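Local coordinates for protein cytochrome c (Rhodothermus marinus, PDB 3CP5) that probably carries electrons between redox partners through a single covalently attached heme c, as cytochromes c do, at residues Gly81-Gln84 and Val88-Gln91. Numbering follows the deposited sequence.
With HEC (heme c), chain C.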
loop_
_atom_site.group_PDB
_atom_site.type_symbol
_atom_site.label_atom_id
_atom_site.label_comp_id
_atom_site.label_asym_id
_atom_site.label_seq_id
_atom_site.Cartn_x
_atom_site.Cartn_y
_atom_site.Cartn_z
ATOM N N GLY A 81 4.531 -11.316 -5.706
ATOM C CA GLY A 81 4.231 -12.354 -4.744
ATOM C C GLY A 81 2.833 -12.229 -4.159
ATOM O O GLY A 81 2.169 -13.227 -3.931
ATOM N N MET A 82 2.393 -10.991 -3.936
ATOM C CA MET A 82 1.042 -10.789 -3.437
ATOM C C MET A 82 0.008 -11.207 -4.468
ATOM O O MET A 82 -1.018 -11.800 -4.129
ATOM C CB MET A 82 0.871 -9.338 -2.960
ATOM C CG MET A 82 1.726 -9.039 -1.736
ATOM S SD MET A 82 1.240 -9.899 -0.204
ATOM C CE MET A 82 -0.167 -8.900 0.288
ATOM N N ILE A 83 0.263 -10.911 -5.743
ATOM C CA ILE A 83 -0.675 -11.308 -6.780
ATOM C C ILE A 83 -0.686 -12.819 -6.898
ATOM O O ILE A 83 -1.744 -13.411 -7.135
ATOM C CB ILE A 83 -0.294 -10.645 -8.136
ATOM C CG1 ILE A 83 -0.616 -9.160 -8.109
ATOM C CG2 ILE A 83 -0.930 -11.391 -9.279
ATOM C CD1 ILE A 83 0.040 -8.316 -9.139
ATOM N N GLN A 84 0.438 -13.494 -6.717
ATOM C CA GLN A 84 0.505 -14.937 -6.827
ATOM C C GLN A 84 -0.125 -15.654 -5.641
ATOM O O GLN A 84 -0.690 -16.771 -5.842
ATOM C CB GLN A 84 1.975 -15.356 -6.911
ATOM C CG GLN A 84 2.683 -14.975 -8.194
ATOM C CD GLN A 84 4.195 -15.138 -8.100
ATOM O OE1 GLN A 84 4.806 -15.230 -7.032
ATOM N NE2 GLN A 84 4.804 -15.162 -9.270
ATOM N N VAL A 88 -6.928 -11.488 -2.017
ATOM C CA VAL A 88 -7.504 -10.186 -2.285
ATOM C C VAL A 88 -6.859 -9.541 -3.507
ATOM O O VAL A 88 -7.538 -8.976 -4.361
ATOM C CB VAL A 88 -7.312 -9.311 -1.047
ATOM C CG1 VAL A 88 -7.750 -7.914 -1.334
ATOM C CG2 VAL A 88 -8.111 -9.947 0.108
ATOM N N MET A 89 -5.517 -9.634 -3.602
ATOM C CA MET A 89 -4.811 -9.104 -4.779
ATOM C C MET A 89 -5.162 -9.890 -6.031
ATOM O O MET A 89 -5.285 -9.337 -7.129
ATOM C CB MET A 89 -3.289 -9.054 -4.590
ATOM C CG MET A 89 -2.786 -7.868 -3.815
ATOM S SD MET A 89 -2.953 -6.310 -4.698
ATOM C CE MET A 89 -1.587 -6.241 -5.833
ATOM N N LYS A 90 -5.311 -11.195 -5.890
ATOM C CA LYS A 90 -5.692 -11.968 -7.095
ATOM C C LYS A 90 -7.054 -11.513 -7.593
ATOM O O LYS A 90 -7.255 -11.326 -8.803
ATOM C CB LYS A 90 -5.581 -13.466 -6.797
ATOM C CG LYS A 90 -5.441 -14.339 -7.996
ATOM C CD LYS A 90 -5.360 -15.827 -7.670
ATOM C CE LYS A 90 -5.834 -16.679 -8.851
ATOM N NZ LYS A 90 -5.272 -18.056 -8.890
ATOM N N GLN A 91 -8.048 -11.301 -6.733
ATOM C CA GLN A 91 -9.353 -10.795 -7.177
ATOM C C GLN A 91 -9.208 -9.437 -7.842
ATOM O O GLN A 91 -9.920 -9.140 -8.834
ATOM C CB GLN A 91 -10.368 -10.719 -6.026
ATOM C CG GLN A 91 -11.773 -10.281 -6.461
ATOM C CD GLN A 91 -12.144 -8.832 -6.619
ATOM O OE1 GLN A 91 -12.841 -8.430 -7.578
ATOM N NE2 GLN A 91 -11.601 -8.010 -5.732
HETATM FE FE HEC C . -1.062 -0.226 -6.843
HETATM C CHA HEC C . -3.557 -2.460 -6.156
HETATM C CHB HEC C . -0.798 0.539 -3.532
HETATM C CHC HEC C . 1.663 1.738 -7.546
HETATM C CHD HEC C . -1.697 -0.532 -10.155
HETATM N NA HEC C . -2.006 -0.822 -5.200
HETATM C C1A HEC C . -2.988 -1.806 -5.072
HETATM C C2A HEC C . -3.260 -2.030 -3.673
HETATM C C3A HEC C . -2.521 -1.180 -2.948
HETATM C C4A HEC C . -1.711 -0.444 -3.909
HETATM C CMA HEC C . -2.483 -1.000 -1.414
HETATM C CAA HEC C . -4.363 -2.946 -3.090
HETATM C CBA HEC C . -5.691 -2.221 -2.862
HETATM C CGA HEC C . -6.695 -3.039 -2.085
HETATM O O1A HEC C . -7.898 -2.619 -2.065
HETATM O O2A HEC C . -6.299 -4.052 -1.450
HETATM N NB HEC C . 0.157 0.958 -5.789
HETATM C C1B HEC C . 0.011 1.234 -4.443
HETATM C C2B HEC C . 1.031 2.167 -4.042
HETATM C C3B HEC C . 1.798 2.465 -5.130
HETATM C C4B HEC C . 1.237 1.698 -6.223
HETATM C CMB HEC C . 1.142 2.707 -2.594
HETATM C CAB HEC C . 3.106 3.280 -5.179
HETATM C CBB HEC C . 4.124 2.794 -4.327
HETATM N NC HEC C . -0.151 0.403 -8.506
HETATM C C1C HEC C . 0.996 1.187 -8.625
HETATM C C2C HEC C . 1.316 1.418 -10.020
HETATM C C3C HEC C . 0.385 0.795 -10.759
HETATM C C4C HEC C . -0.557 0.215 -9.831
HETATM C CMC HEC C . 2.377 2.418 -10.459
HETATM C CAC HEC C . 0.117 0.918 -12.290
HETATM C CBC HEC C . 1.223 0.516 -13.087
HETATM N ND HEC C . -2.362 -1.300 -7.916
HETATM C C1D HEC C . -2.481 -1.272 -9.300
HETATM C C2D HEC C . -3.572 -2.161 -9.705
HETATM C C3D HEC C . -4.001 -2.770 -8.594
HETATM C C4D HEC C . -3.301 -2.168 -7.478
HETATM C CMD HEC C . -3.943 -2.349 -11.201
HETATM C CAD HEC C . -5.034 -3.901 -8.432
HETATM C CBD HEC C . -4.310 -5.270 -8.424
HETATM C CGD HEC C . -3.617 -5.479 -9.751
HETATM O O1D HEC C . -2.359 -5.606 -9.777
HETATM O O2D HEC C . -4.395 -5.489 -10.779
#
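Met89 reaches out of one short helix to touch both the neighbouring helix and a heme propionate: its CE methyl lies 3.8 Å from Ile83 CG1 and 3.9 Å from CBD of heme c. In this cytochrome c fold, helices 79-85 and 87-96 follow one another almost without a break, and the contact joins them at the propionate edge of the heme pocket. No hydrogen bond links the two segments; they meet by van der Waals contact, closest where Met89 CB lies 3.6 Å from the Met82 carbonyl O. The Met89 chain bends at chi2 and again at chi3 (-69° and -80°), which carries SD out to the heme edge, 4.0 Å from CAA, the first carbon of the other propionate, and turns the CE methyl across to Ile83 CG1. A flexible, unbranched thioether suits this place, since it can curl between a helix and the heme and accept apolar neighbours along its length. Met89 CG packs 4.0 Å from Met82 CB; Met82, also unbranched, sends its own bent chain to Ala14 and Ile17 of helix 10-17. Tyr71, which hydrogen-bonds to the heme, and Val75 touch Met89 from helix 69-77. Cut back to an alanine here, the side chain would lose SD and CE, which would probably open a gap beside the propionates and leave Ile83 CG1 without its methyl partner. Lys90 lays the base of its aliphatic chain against the Ile83 carbonyl, and its extended chain then runs on toward the exposed surface, as befits a long charged residue. Ile83 uses its longer branch, CG1 against Met89 and CD1 toward the heme, where this methyl ends 3.7 Å from propionate oxygen O1D.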